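Local coordinates for hypothetical protein Atu0636 (Agrobacterium tumefaciens, PDB 2OZV) that probably acts as an O-methyltransferase of the small-domain methyltransferase family, transferring a methyl group to a substrate not yet identified, at residues Ala29-Asp34 and Leu206-Lys211; Thr64-Ser69 and Gly110-His115; Asp201-Leu206 and Leu223-Thr228. One frame throughout, in Å; residues are numbered along the deposited sequence.

Contact 1: residues Ala29-Asp34 and Leu206-Lys211; sequences ASLVAD and LVTAIK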
ATOM      1  N   ALA B  29      -6.258 -18.005  -5.693  1.00 44.53           N
ATOM      2  CA  ALA B  29      -5.717 -19.344  -5.915  1.00 45.46           C
ATOM      3  C   ALA B  29      -4.350 -19.303  -6.616  1.00 45.83           C
ATOM      4  O   ALA B  29      -3.486 -20.131  -6.343  1.00 45.47           O
ATOM      5  CB  ALA B  29      -6.714 -20.158  -6.731  1.00 44.44           C
ATOM      6  N   SER B  30      -4.155 -18.318  -7.503  1.00 45.27           N
ATOM      7  CA  SER B  30      -2.921 -18.254  -8.283  1.00 45.44           C
ATOM      8  C   SER B  30      -1.701 -17.986  -7.399  1.00 45.02           C
ATOM      9  O   SER B  30      -0.574 -18.208  -7.829  1.00 46.02           O
ATOM     10  CB  SER B  30      -3.031 -17.195  -9.385  1.00 45.63           C
ATOM     11  OG  SER B  30      -2.855 -15.921  -8.858  1.00 46.26           O
ATOM     12  N   LEU B  31      -1.921 -17.494  -6.179  1.00 43.94           N
ATOM     13  CA  LEU B  31      -0.811 -17.234  -5.241  1.00 45.04           C
ATOM     14  C   LEU B  31      -0.128 -18.488  -4.685  1.00 45.76           C
ATOM     15  O   LEU B  31       0.961 -18.401  -4.127  1.00 46.55           O
ATOM     16  CB  LEU B  31      -1.320 -16.385  -4.073  1.00 44.02           C
ATOM     17  CG  LEU B  31      -1.835 -15.004  -4.506  1.00 45.76           C
ATOM     18  CD1 LEU B  31      -2.452 -14.238  -3.325  1.00 46.60           C
ATOM     19  CD2 LEU B  31      -0.641 -14.171  -5.094  1.00 47.58           C
ATOM     20  N   VAL B  32      -0.788 -19.639  -4.806  1.00 45.90           N
ATOM     21  CA  VAL B  32      -0.176 -20.882  -4.338  1.00 46.47           C
ATOM     22  C   VAL B  32       0.714 -21.428  -5.454  1.00 48.10           C
ATOM     23  O   VAL B  32       0.242 -22.099  -6.362  1.00 47.18           O
ATOM     24  CB  VAL B  32      -1.242 -21.927  -3.925  1.00 46.58           C
ATOM     25  CG1 VAL B  32      -0.594 -23.193  -3.367  1.00 47.52           C
ATOM     26  CG2 VAL B  32      -2.206 -21.305  -2.888  1.00 45.77           C
ATOM     27  N   ALA B  33       1.999 -21.096  -5.372  1.00 48.64           N
ATOM     28  CA  ALA B  33       2.982 -21.509  -6.377  1.00 50.04           C
ATOM     29  C   ALA B  33       3.874 -22.578  -5.763  1.00 52.01           C
ATOM     30  O   ALA B  33       4.966 -22.285  -5.310  1.00 53.47           O
ATOM     31  CB  ALA B  33       3.827 -20.293  -6.840  1.00 49.75           C
ATOM     32  N   ASP B  34       3.417 -23.819  -5.769  1.00 52.38           N
ATOM     33  CA  ASP B  34       4.034 -24.872  -4.986  1.00 53.71           C
ATOM     34  C   ASP B  34       3.772 -26.157  -5.751  1.00 54.54           C
ATOM     35  O   ASP B  34       2.613 -26.477  -6.047  1.00 55.11           O
ATOM     36  CB  ASP B  34       3.351 -24.922  -3.605  1.00 53.77           C
ATOM     37  CG  ASP B  34       4.072 -25.824  -2.589  1.00 55.81           C
ATOM     38  OD1 ASP B  34       4.808 -26.769  -2.972  1.00 56.60           O
ATOM     39  OD2 ASP B  34       3.894 -25.573  -1.378  1.00 54.78           O
ATOM     40  N   LEU B 206      -3.635  -8.142  -3.536  1.00 43.98           N
ATOM     41  CA  LEU B 206      -3.154  -9.487  -3.152  1.00 43.78           C
ATOM     42  C   LEU B 206      -2.044  -9.289  -2.124  1.00 45.42           C
ATOM     43  O   LEU B 206      -1.187  -8.375  -2.278  1.00 45.07           O
ATOM     44  CB  LEU B 206      -2.548 -10.213  -4.365  1.00 42.76           C
ATOM     45  CG  LEU B 206      -3.506 -10.442  -5.540  1.00 45.70           C
ATOM     46  CD1 LEU B 206      -2.791 -11.083  -6.740  1.00 46.65           C
ATOM     47  CD2 LEU B 206      -4.691 -11.298  -5.081  1.00 49.63           C
ATOM     48  N   VAL B 207      -2.028 -10.130  -1.085  1.00 45.21           N
ATOM     49  CA  VAL B 207      -0.956 -10.078  -0.118  1.00 45.47           C
ATOM     50  C   VAL B 207      -0.485 -11.503   0.139  1.00 46.42           C
ATOM     51  O   VAL B 207      -1.336 -12.408   0.325  1.00 46.61           O
ATOM     52  CB  VAL B 207      -1.398  -9.445   1.208  1.00 46.26           C
ATOM     53  CG1 VAL B 207      -0.196  -9.417   2.186  1.00 47.61           C
ATOM     54  CG2 VAL B 207      -1.963  -8.027   0.983  1.00 46.82           C
ATOM     55  N   THR B 208       0.830 -11.719   0.100  1.00 45.35           N
ATOM     56  CA  THR B 208       1.392 -13.020   0.544  1.00 45.34           C
ATOM     57  C   THR B 208       2.432 -12.750   1.632  1.00 45.43           C
ATOM     58  O   THR B 208       3.022 -11.664   1.676  1.00 44.92           O
ATOM     59  CB  THR B 208       2.050 -13.858  -0.582  1.00 45.09           C
ATOM     60  OG1 THR B 208       3.208 -13.189  -1.093  1.00 45.42           O
ATOM     61  CG2 THR B 208       1.040 -14.206  -1.708  1.00 45.78           C
ATOM     62  N   ALA B 209       2.619 -13.698   2.547  1.00 44.24           N
ATOM     63  CA  ALA B 209       3.539 -13.487   3.666  1.00 44.91           C
ATOM     64  C   ALA B 209       3.986 -14.863   4.150  1.00 45.19           C
ATOM     65  O   ALA B 209       3.333 -15.878   3.843  1.00 45.54           O
ATOM     66  CB  ALA B 209       2.859 -12.660   4.777  1.00 45.14           C
ATOM     67  N   ILE B 210       5.097 -14.877   4.865  1.00 45.10           N
ATOM     68  CA  ILE B 210       5.745 -16.110   5.273  1.00 45.10           C
ATOM     69  C   ILE B 210       5.752 -16.143   6.802  1.00 45.63           C
ATOM     70  O   ILE B 210       6.224 -15.193   7.442  1.00 45.69           O
ATOM     71  CB  ILE B 210       7.177 -16.172   4.698  1.00 46.01           C
ATOM     72  CG1 ILE B 210       7.112 -16.254   3.159  1.00 45.37           C
ATOM     73  CG2 ILE B 210       7.952 -17.375   5.261  1.00 44.42           C
ATOM     74  CD1 ILE B 210       6.384 -17.490   2.624  1.00 47.24           C
ATOM     75  N   LYS B 211       5.216 -17.219   7.383  1.00 45.46           N
ATOM     76  CA  LYS B 211       5.227 -17.360   8.841  1.00 46.25           C
ATOM     77  C   LYS B 211       6.646 -17.318   9.382  1.00 47.40           C
ATOM     78  O   LYS B 211       7.524 -18.074   8.945  1.00 46.45           O
ATOM     79  CB  LYS B 211       4.518 -18.650   9.287  1.00 47.24           C
ATOM     80  CG  LYS B 211       4.399 -18.765  10.822  1.00 45.78           C
ATOM     81  CD  LYS B 211       3.723 -20.083  11.212  1.00 45.47           C
ATOM     82  CE  LYS B 211       3.555 -20.185  12.725  1.00 46.49           C
ATOM     83  NZ  LYS B 211       2.903 -21.475  13.118  1.00 46.50           N
TER
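L31 drops its forked end onto strand 204-211, where T208 and L206 receive it. Its two methyl groups straddle the methyl of T208, with L31 CD1 and L31 CD2 each 3.8 Å from T208 CG2, and the same branches run on to L206, L31 CD1 lying 4.1 Å from L206 CD2. No hydrogen bond joins the two segments; the contact is pure van der Waals packing, and a branched leucine suits it because one tip can meet two neighbours at once.

T208 suits its place by offering L31 a methyl while its hydroxyl is satisfied by R249. Chi1 of 65° turns CG2 to L31 and leaves OG1 facing another way, where that hydrogen bond forms. L206 and T208, two apart on the strand, both point at L31, whereas V207 between them points away. L31 lies in the turn that follows the N-terminal helix, where V32 N bonds to A29 O at 3.1 Å.

Y247 also packs on L31. Strand 204-211 runs between strands 164-170 and 186-195 in the sheet. The turn packs on this sheet, L31 touching S167 of strand 164-170 as well as L206 and T208.

Contact 2: residues Thr64-Ser69 and Gly110-His115; sequences TLYERS and GLPDEH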
ATOM      1  N   THR B  64      -8.385 -28.239   2.326  1.00 45.22           N
ATOM      2  CA  THR B  64      -9.424 -28.264   3.338  1.00 45.46           C
ATOM      3  C   THR B  64     -10.161 -26.940   3.272  1.00 45.35           C
ATOM      4  O   THR B  64      -9.535 -25.882   3.433  1.00 46.68           O
ATOM      5  CB  THR B  64      -8.858 -28.487   4.757  1.00 45.21           C
ATOM      6  OG1 THR B  64      -8.112 -29.699   4.761  1.00 46.01           O
ATOM      7  CG2 THR B  64      -9.978 -28.642   5.814  1.00 47.72           C
ATOM      8  N   LEU B  65     -11.466 -27.014   3.039  1.00 44.95           N
ATOM      9  CA  LEU B  65     -12.304 -25.813   2.994  0.60 44.97           C
ATOM     10  C   LEU B  65     -13.010 -25.670   4.336  1.00 46.01           C
ATOM     11  O   LEU B  65     -13.700 -26.594   4.790  1.00 47.10           O
ATOM     12  CB  LEU B  65     -13.353 -25.865   1.853  0.60 45.21           C
ATOM     13  CG  LEU B  65     -12.993 -26.128   0.377  0.60 44.09           C
ATOM     14  CD1 LEU B  65     -14.255 -26.222  -0.509  0.60 45.51           C
ATOM     15  CD2 LEU B  65     -12.010 -25.064  -0.197  0.60 44.68           C
ATOM     16  N   TYR B  66     -12.857 -24.500   4.968  1.00 44.84           N
ATOM     17  CA  TYR B  66     -13.553 -24.237   6.232  1.00 46.17           C
ATOM     18  C   TYR B  66     -14.730 -23.296   6.052  1.00 46.62           C
ATOM     19  O   TYR B  66     -14.586 -22.214   5.475  1.00 47.26           O
ATOM     20  CB  TYR B  66     -12.597 -23.653   7.286  1.00 45.84           C
ATOM     21  CG  TYR B  66     -11.564 -24.651   7.753  1.00 46.63           C
ATOM     22  CD1 TYR B  66     -11.864 -25.568   8.767  1.00 45.54           C
ATOM     23  CD2 TYR B  66     -10.273 -24.660   7.197  1.00 45.58           C
ATOM     24  CE1 TYR B  66     -10.903 -26.495   9.226  1.00 47.17           C
ATOM     25  CE2 TYR B  66      -9.296 -25.596   7.650  1.00 48.11           C
ATOM     26  CZ  TYR B  66      -9.626 -26.487   8.668  1.00 47.25           C
ATOM     27  OH  TYR B  66      -8.706 -27.404   9.126  1.00 48.24           O
ATOM     28  N   GLU B  67     -15.878 -23.696   6.581  1.00 47.65           N
ATOM     29  CA  GLU B  67     -17.099 -22.892   6.556  1.00 48.28           C
ATOM     30  C   GLU B  67     -17.626 -22.755   7.981  1.00 49.13           C
ATOM     31  O   GLU B  67     -17.652 -23.745   8.727  1.00 49.23           O
ATOM     32  CB  GLU B  67     -18.182 -23.585   5.697  1.00 49.35           C
ATOM     33  CG  GLU B  67     -17.776 -23.872   4.242  1.00 52.29           C
ATOM     34  CD  GLU B  67     -17.685 -22.613   3.387  1.00 56.21           C
ATOM     35  OE1 GLU B  67     -17.867 -21.493   3.899  1.00 56.99           O
ATOM     36  OE2 GLU B  67     -17.415 -22.749   2.187  1.00 61.63           O
ATOM     37  N   ARG B  68     -18.095 -21.573   8.366  1.00 50.11           N
ATOM     38  CA  ARG B  68     -18.662 -21.443   9.716  1.00 52.36           C
ATOM     39  C   ARG B  68     -20.006 -22.172   9.842  1.00 51.97           C
ATOM     40  O   ARG B  68     -20.251 -22.917  10.813  1.00 52.74           O
ATOM     41  CB  ARG B  68     -18.824 -19.972  10.127  1.00 53.66           C
ATOM     42  CG  ARG B  68     -18.819 -19.696  11.669  1.00 58.09           C
ATOM     43  CD  ARG B  68     -19.298 -20.830  12.570  1.00 64.97           C
ATOM     44  NE  ARG B  68     -19.665 -20.312  13.893  1.00 71.46           N
ATOM     45  CZ  ARG B  68     -20.236 -21.016  14.873  1.00 72.95           C
ATOM     46  NH1 ARG B  68     -20.519 -20.418  16.027  1.00 73.32           N
ATOM     47  NH2 ARG B  68     -20.521 -22.306  14.713  1.00 75.01           N
ATOM     48  N   SER B  69     -20.879 -22.002   8.860  1.00 50.60           N
ATOM     49  CA  SER B  69     -22.217 -22.555   9.025  1.00 48.89           C
ATOM     50  C   SER B  69     -22.425 -23.893   8.335  1.00 47.88           C
ATOM     51  O   SER B  69     -21.817 -24.172   7.292  1.00 47.02           O
ATOM     52  CB  SER B  69     -23.301 -21.570   8.564  1.00 49.18           C
ATOM     53  OG  SER B  69     -23.247 -21.379   7.163  1.00 47.92           O
ATOM     54  N   GLY B 110     -11.419 -28.696  14.444  1.00 53.76           N
ATOM     55  CA  GLY B 110     -10.821 -29.321  13.266  1.00 52.40           C
ATOM     56  C   GLY B 110      -9.836 -28.396  12.565  1.00 51.40           C
ATOM     57  O   GLY B 110      -9.576 -28.559  11.365  1.00 51.33           O
ATOM     58  N   LEU B 111      -9.295 -27.437  13.314  1.00 50.44           N
ATOM     59  CA  LEU B 111      -8.241 -26.540  12.814  1.00 49.70           C
ATOM     60  C   LEU B 111      -6.938 -26.875  13.546  1.00 49.29           C
ATOM     61  O   LEU B 111      -6.647 -26.293  14.584  1.00 49.30           O
ATOM     62  CB  LEU B 111      -8.647 -25.073  13.048  1.00 49.67           C
ATOM     63  CG  LEU B 111      -9.697 -24.500  12.075  1.00 49.30           C
ATOM     64  CD1 LEU B 111     -10.548 -23.427  12.732  1.00 47.89           C
ATOM     65  CD2 LEU B 111      -9.022 -23.964  10.790  1.00 47.93           C
ATOM     66  N   PRO B 112      -6.168 -27.841  13.023  1.00 48.47           N
ATOM     67  CA  PRO B 112      -5.010 -28.369  13.764  1.00 48.34           C
ATOM     68  C   PRO B 112      -3.826 -27.405  13.824  1.00 47.36           C
ATOM     69  O   PRO B 112      -3.633 -26.604  12.909  1.00 46.16           O
ATOM     70  CB  PRO B 112      -4.639 -29.638  12.985  1.00 48.29           C
ATOM     71  CG  PRO B 112      -5.161 -29.419  11.608  1.00 49.22           C
ATOM     72  CD  PRO B 112      -6.350 -28.501  11.716  1.00 49.35           C
ATOM     73  N   ASP B 113      -3.051 -27.480  14.907  1.00 46.86           N
ATOM     74  CA  ASP B 113      -1.858 -26.656  15.051  1.00 46.76           C
ATOM     75  C   ASP B 113      -0.800 -27.034  14.016  1.00 45.87           C
ATOM     76  O   ASP B 113      -0.542 -28.236  13.798  1.00 45.06           O
ATOM     77  CB  ASP B 113      -1.232 -26.870  16.433  1.00 48.31           C
ATOM     78  CG  ASP B 113      -2.062 -26.280  17.566  1.00 50.91           C
ATOM     79  OD1 ASP B 113      -2.770 -25.265  17.373  1.00 53.50           O
ATOM     80  OD2 ASP B 113      -1.977 -26.843  18.671  1.00 55.66           O
ATOM     81  N   GLU B 114      -0.209 -26.015  13.381  1.00 44.45           N
ATOM     82  CA  GLU B 114       1.025 -26.171  12.605  1.00 44.59           C
ATOM     83  C   GLU B 114       0.966 -27.348  11.630  1.00 44.59           C
ATOM     84  O   GLU B 114       1.828 -28.237  11.635  1.00 44.77           O
ATOM     85  CB  GLU B 114       2.237 -26.284  13.546  1.00 45.28           C
ATOM     86  CG  GLU B 114       2.509 -24.964  14.249  1.00 46.28           C
ATOM     87  CD  GLU B 114       3.660 -25.044  15.227  1.00 51.60           C
ATOM     88  OE1 GLU B 114       3.509 -25.669  16.283  1.00 56.57           O
ATOM     89  OE2 GLU B 114       4.717 -24.480  14.932  1.00 56.48           O
ATOM     90  N   HIS B 115      -0.045 -27.308  10.772  1.00 44.15           N
ATOM     91  CA  HIS B 115      -0.383 -28.421   9.905  1.00 44.12           C
ATOM     92  C   HIS B 115      -0.326 -28.061   8.418  1.00 44.49           C
ATOM     93  O   HIS B 115       0.004 -28.911   7.593  1.00 44.39           O
ATOM     94  CB  HIS B 115      -1.783 -28.913  10.272  1.00 44.43           C
ATOM     95  CG  HIS B 115      -2.292 -30.039   9.430  1.00 43.94           C
ATOM     96  ND1 HIS B 115      -1.836 -31.338   9.565  1.00 45.82           N
ATOM     97  CD2 HIS B 115      -3.256 -30.070   8.482  1.00 44.92           C
ATOM     98  CE1 HIS B 115      -2.499 -32.116   8.724  1.00 46.63           C
ATOM     99  NE2 HIS B 115      -3.369 -31.371   8.057  1.00 46.70           N
TER
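A hydrogen bond and a CH-pi contact join Y66, near the end of strand 61-67, to G110 and L111 in the loop after helix 103-108. Y66 reaches across from the strand, chi1 of -68° swinging its ring to the side opposite its own carbonyl carbon, and its OH donates to the backbone O of G110 at 2.7 Å. The acceptor lies at the ring's edge, in its plane, and the hydroxyl approaches in the plane of the G110 carbonyl at a C=O...donor angle of 146°. Tyrosine suits the place by offering both a face and a donor.

L111 closes one face of the same ring. Its CD2 stands 3.4 Å from the centroid of the Y66 ring, 14° off the normal, a CH-pi contact centred on the face, for which leucine supplies the methyl. In-plane bond and methyl cover together restrict how the ring can turn.

Strand 61-67 belongs to the parallel half of the sheet, the Rossmann-like part expected of a methyltransferase, and the loop leads into strand 116-121 of that half. G110 ends helix 103-108 in a Schellman motif. At its backbone angles a CB would press on the carbonyl O of the residue before, so glycine suits the place.

P112 adds a lighter touch, its CD 3.7 Å from Y66 OH. L95, A97 and F116 also pack on Y66.

Contact 3: residues Asp201-Leu206 and Leu223-Thr228; sequences DAVRML and LIMHET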
ATOM      1  N   ASP B 201      -7.508   3.745 -10.525  1.00 42.98           N
ATOM      2  CA  ASP B 201      -7.177   3.346  -9.134  1.00 42.94           C
ATOM      3  C   ASP B 201      -7.285   1.839  -8.919  1.00 43.13           C
ATOM      4  O   ASP B 201      -8.061   1.137  -9.615  1.00 43.88           O
ATOM      5  CB  ASP B 201      -8.157   4.021  -8.144  1.00 43.31           C
ATOM      6  CG  ASP B 201      -8.143   5.553  -8.214  1.00 44.80           C
ATOM      7  OD1 ASP B 201      -7.211   6.191  -8.756  1.00 45.26           O
ATOM      8  OD2 ASP B 201      -9.135   6.142  -7.716  1.00 48.63           O
ATOM      9  N   ALA B 202      -6.550   1.338  -7.931  1.00 41.77           N
ATOM     10  CA  ALA B 202      -6.619  -0.094  -7.564  1.00 41.26           C
ATOM     11  C   ALA B 202      -8.024  -0.480  -7.060  1.00 41.86           C
ATOM     12  O   ALA B 202      -8.680   0.325  -6.362  1.00 41.41           O
ATOM     13  CB  ALA B 202      -5.560  -0.432  -6.508  1.00 41.98           C
ATOM     14  N   VAL B 203      -8.475  -1.672  -7.437  1.00 41.65           N
ATOM     15  CA  VAL B 203      -9.765  -2.214  -6.982  1.00 42.33           C
ATOM     16  C   VAL B 203      -9.606  -3.400  -6.033  1.00 43.59           C
ATOM     17  O   VAL B 203     -10.508  -3.679  -5.236  1.00 43.07           O
ATOM     18  CB  VAL B 203     -10.702  -2.573  -8.201  1.00 42.64           C
ATOM     19  CG1 VAL B 203     -11.097  -1.303  -8.921  1.00 43.51           C
ATOM     20  CG2 VAL B 203     -10.016  -3.534  -9.129  1.00 42.82           C
ATOM     21  N   ARG B 204      -8.483  -4.123  -6.130  1.00 43.12           N
ATOM     22  CA  ARG B 204      -8.192  -5.239  -5.244  1.00 44.10           C
ATOM     23  C   ARG B 204      -6.714  -5.220  -4.876  1.00 43.98           C
ATOM     24  O   ARG B 204      -5.914  -4.460  -5.461  1.00 43.36           O
ATOM     25  CB  ARG B 204      -8.556  -6.604  -5.872  1.00 44.71           C
ATOM     26  CG  ARG B 204     -10.062  -6.826  -6.079  1.00 46.59           C
ATOM     27  CD  ARG B 204     -10.786  -7.105  -4.769  1.00 48.34           C
ATOM     28  NE  ARG B 204     -12.199  -7.418  -5.010  1.00 48.04           N
ATOM     29  CZ  ARG B 204     -13.167  -6.518  -5.201  1.00 48.14           C
ATOM     30  NH1 ARG B 204     -12.928  -5.207  -5.198  1.00 50.38           N
ATOM     31  NH2 ARG B 204     -14.432  -6.945  -5.408  1.00 50.92           N
HETATM   32  N   MSE B 205      -6.357  -6.074  -3.939  1.00 44.97           N
HETATM   33  CA  MSE B 205      -5.008  -6.143  -3.425  1.00 46.15           C
HETATM   34  C   MSE B 205      -4.722  -7.576  -3.017  1.00 45.83           C
HETATM   35  O   MSE B 205      -5.514  -8.158  -2.255  1.00 45.88           O
HETATM   36  CB  MSE B 205      -4.848  -5.210  -2.221  1.00 46.38           C
HETATM   37  CG  MSE B 205      -3.448  -5.207  -1.713  1.00 48.50           C
HETATM   38 SE   MSE B 205      -3.434  -3.919  -0.195  1.00 56.44          SE
HETATM   39  CE  MSE B 205      -4.500  -4.839   1.059  1.00 50.61           C
ATOM     40  N   LEU B 206      -3.635  -8.142  -3.536  1.00 43.98           N
ATOM     41  CA  LEU B 206      -3.154  -9.487  -3.152  1.00 43.78           C
ATOM     42  C   LEU B 206      -2.044  -9.289  -2.124  1.00 45.42           C
ATOM     43  O   LEU B 206      -1.187  -8.375  -2.278  1.00 45.07           O
ATOM     44  CB  LEU B 206      -2.548 -10.213  -4.365  1.00 42.76           C
ATOM     45  CG  LEU B 206      -3.506 -10.442  -5.540  1.00 45.70           C
ATOM     46  CD1 LEU B 206      -2.791 -11.083  -6.740  1.00 46.65           C
ATOM     47  CD2 LEU B 206      -4.691 -11.298  -5.081  1.00 49.63           C
ATOM     48  N   LEU B 223      -0.717  -5.674 -10.913  1.00 44.68           N
ATOM     49  CA  LEU B 223      -1.382  -6.363 -12.033  1.00 46.15           C
ATOM     50  C   LEU B 223      -2.432  -5.434 -12.621  1.00 46.67           C
ATOM     51  O   LEU B 223      -3.225  -4.845 -11.869  1.00 46.45           O
ATOM     52  CB  LEU B 223      -2.010  -7.656 -11.556  1.00 46.87           C
ATOM     53  CG  LEU B 223      -1.037  -8.704 -11.000  1.00 50.65           C
ATOM     54  CD1 LEU B 223      -1.802  -9.872 -10.397  1.00 53.12           C
ATOM     55  CD2 LEU B 223      -0.116  -9.204 -12.106  1.00 55.30           C
ATOM     56  N   ILE B 224      -2.422  -5.287 -13.949  1.00 46.16           N
ATOM     57  CA  ILE B 224      -3.425  -4.495 -14.657  1.00 47.49           C
ATOM     58  C   ILE B 224      -4.306  -5.508 -15.370  1.00 48.62           C
ATOM     59  O   ILE B 224      -3.806  -6.318 -16.179  1.00 48.29           O
ATOM     60  CB  ILE B 224      -2.786  -3.503 -15.653  1.00 47.60           C
ATOM     61  CG1 ILE B 224      -1.598  -2.751 -15.002  1.00 48.18           C
ATOM     62  CG2 ILE B 224      -3.836  -2.545 -16.255  1.00 46.61           C
ATOM     63  CD1 ILE B 224      -1.940  -1.782 -13.872  1.00 49.47           C
HETATM   64  N   MSE B 225      -5.597  -5.492 -15.050  0.60 49.94           N
HETATM   65  CA  MSE B 225      -6.550  -6.497 -15.551  0.60 53.54           C
HETATM   66  C   MSE B 225      -6.739  -6.452 -17.075  0.60 51.56           C
HETATM   67  O   MSE B 225      -6.724  -7.491 -17.743  0.60 51.15           O
HETATM   68  CB  MSE B 225      -7.915  -6.294 -14.892  0.60 52.48           C
HETATM   69  CG  MSE B 225      -8.019  -6.720 -13.448  0.60 56.55           C
HETATM   70 SE   MSE B 225      -9.542  -5.832 -12.550  0.60 65.20          SE
HETATM   71  CE  MSE B 225     -10.984  -6.043 -13.835  0.60 61.13           C
ATOM     72  N   HIS B 226      -6.927  -5.245 -17.600  1.00 50.79           N
ATOM     73  CA  HIS B 226      -7.306  -5.014 -19.005  1.00 51.60           C
ATOM     74  C   HIS B 226      -6.454  -3.945 -19.689  1.00 52.12           C
ATOM     75  O   HIS B 226      -5.949  -3.039 -19.031  1.00 51.79           O
ATOM     76  CB  HIS B 226      -8.774  -4.551 -19.092  1.00 51.71           C
ATOM     77  CG  HIS B 226      -9.748  -5.481 -18.446  1.00 53.73           C
ATOM     78  ND1 HIS B 226     -10.187  -6.642 -19.050  1.00 54.86           N
ATOM     79  CD2 HIS B 226     -10.377  -5.420 -17.249  1.00 54.51           C
ATOM     80  CE1 HIS B 226     -11.035  -7.261 -18.247  1.00 55.63           C
ATOM     81  NE2 HIS B 226     -11.163  -6.544 -17.144  1.00 57.13           N
ATOM     82  N   GLU B 227      -6.319  -4.023 -21.016  1.00 52.56           N
ATOM     83  CA  GLU B 227      -5.779  -2.894 -21.775  1.00 54.09           C
ATOM     84  C   GLU B 227      -6.911  -1.884 -21.922  1.00 54.41           C
ATOM     85  O   GLU B 227      -8.097  -2.255 -21.841  1.00 54.53           O
ATOM     86  CB  GLU B 227      -5.268  -3.288 -23.178  1.00 54.43           C
ATOM     87  CG  GLU B 227      -4.297  -4.468 -23.246  1.00 57.93           C
ATOM     88  CD  GLU B 227      -2.919  -4.180 -22.644  1.00 62.73           C
ATOM     89  OE1 GLU B 227      -2.590  -2.993 -22.391  1.00 63.98           O
ATOM     90  OE2 GLU B 227      -2.164  -5.167 -22.425  1.00 65.58           O
ATOM     91  N   THR B 228      -6.544  -0.620 -22.127  1.00 54.83           N
ATOM     92  CA  THR B 228      -7.507   0.433 -22.399  1.00 55.85           C
ATOM     93  C   THR B 228      -8.338   0.036 -23.622  1.00 56.64           C
ATOM     94  O   THR B 228      -7.783  -0.274 -24.684  1.00 57.11           O
ATOM     95  CB  THR B 228      -6.791   1.779 -22.673  1.00 55.69           C
ATOM     96  OG1 THR B 228      -5.909   2.086 -21.582  1.00 55.33           O
ATOM     97  CG2 THR B 228      -7.796   2.918 -22.842  1.00 55.32           C
TER
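The selenium of a selenomethionine, M225, makes one of the two touches between these segments, resting 4.1 Å from V203 CG2; it belongs to one of two modelled conformers, so this touch is doubtful. In that conformer the M225 side chain extends through chi2 and then bends at chi3, 46°, and it meets V203 at about a right angle. Methionine, whose sulfur the selenium replaces, suits this place because a long, flexible, apolar side chain can span the gap between backbones: the CA atoms of V203 and M225 are 10.1 Å apart.

The second touch is deeper. L206 CD1 meets L223 CD1 at 4.0 Å, two leucines crossing at about a right angle and joined by single methyls. Both residues point across the contact from their strands, and both are buried, whereas V203 and M225 are partly exposed.

V203 and R204 both face I194 of strand 186-195, a classic beta bulge at the start of strand 204-211. R204 NH1 bonds back to V203 O at 2.9 Å, with an N-H...O angle of 157°. The oxygen lies close to the guanidinium plane, though the donor stands above the carbonyl plane. R204 NE forms a salt bridge with D24.

Nearby, A202 packs on F219 of the second subunit. Strand 186-195 lies between strands 204-211 and 218-224 in the sheet, so the paired side chains bridge across it.

Contacts 1 and 3 share L206: one branched end meets L31 of contact 1 as well as L223 of contact 3, although their centres lie about 18 Å apart. Along the chain their segments alternate. Contact 2 is nested inside the loop closed by contact 1, again about 18 Å away between centres; the two touch where K211 NZ comes 3.7 Å from E114 CG. Contacts 2 and 3 lie on opposite sides of the chain's centre, about 31 Å between centres and about 16 Å between nearest atoms. All reach one sheet. Y66 of contact 2 lies near, without touching, a GxGxxA-like pattern (G44, G46, A49) that may correspond to the cofactor-binding loop of related methyltransferases.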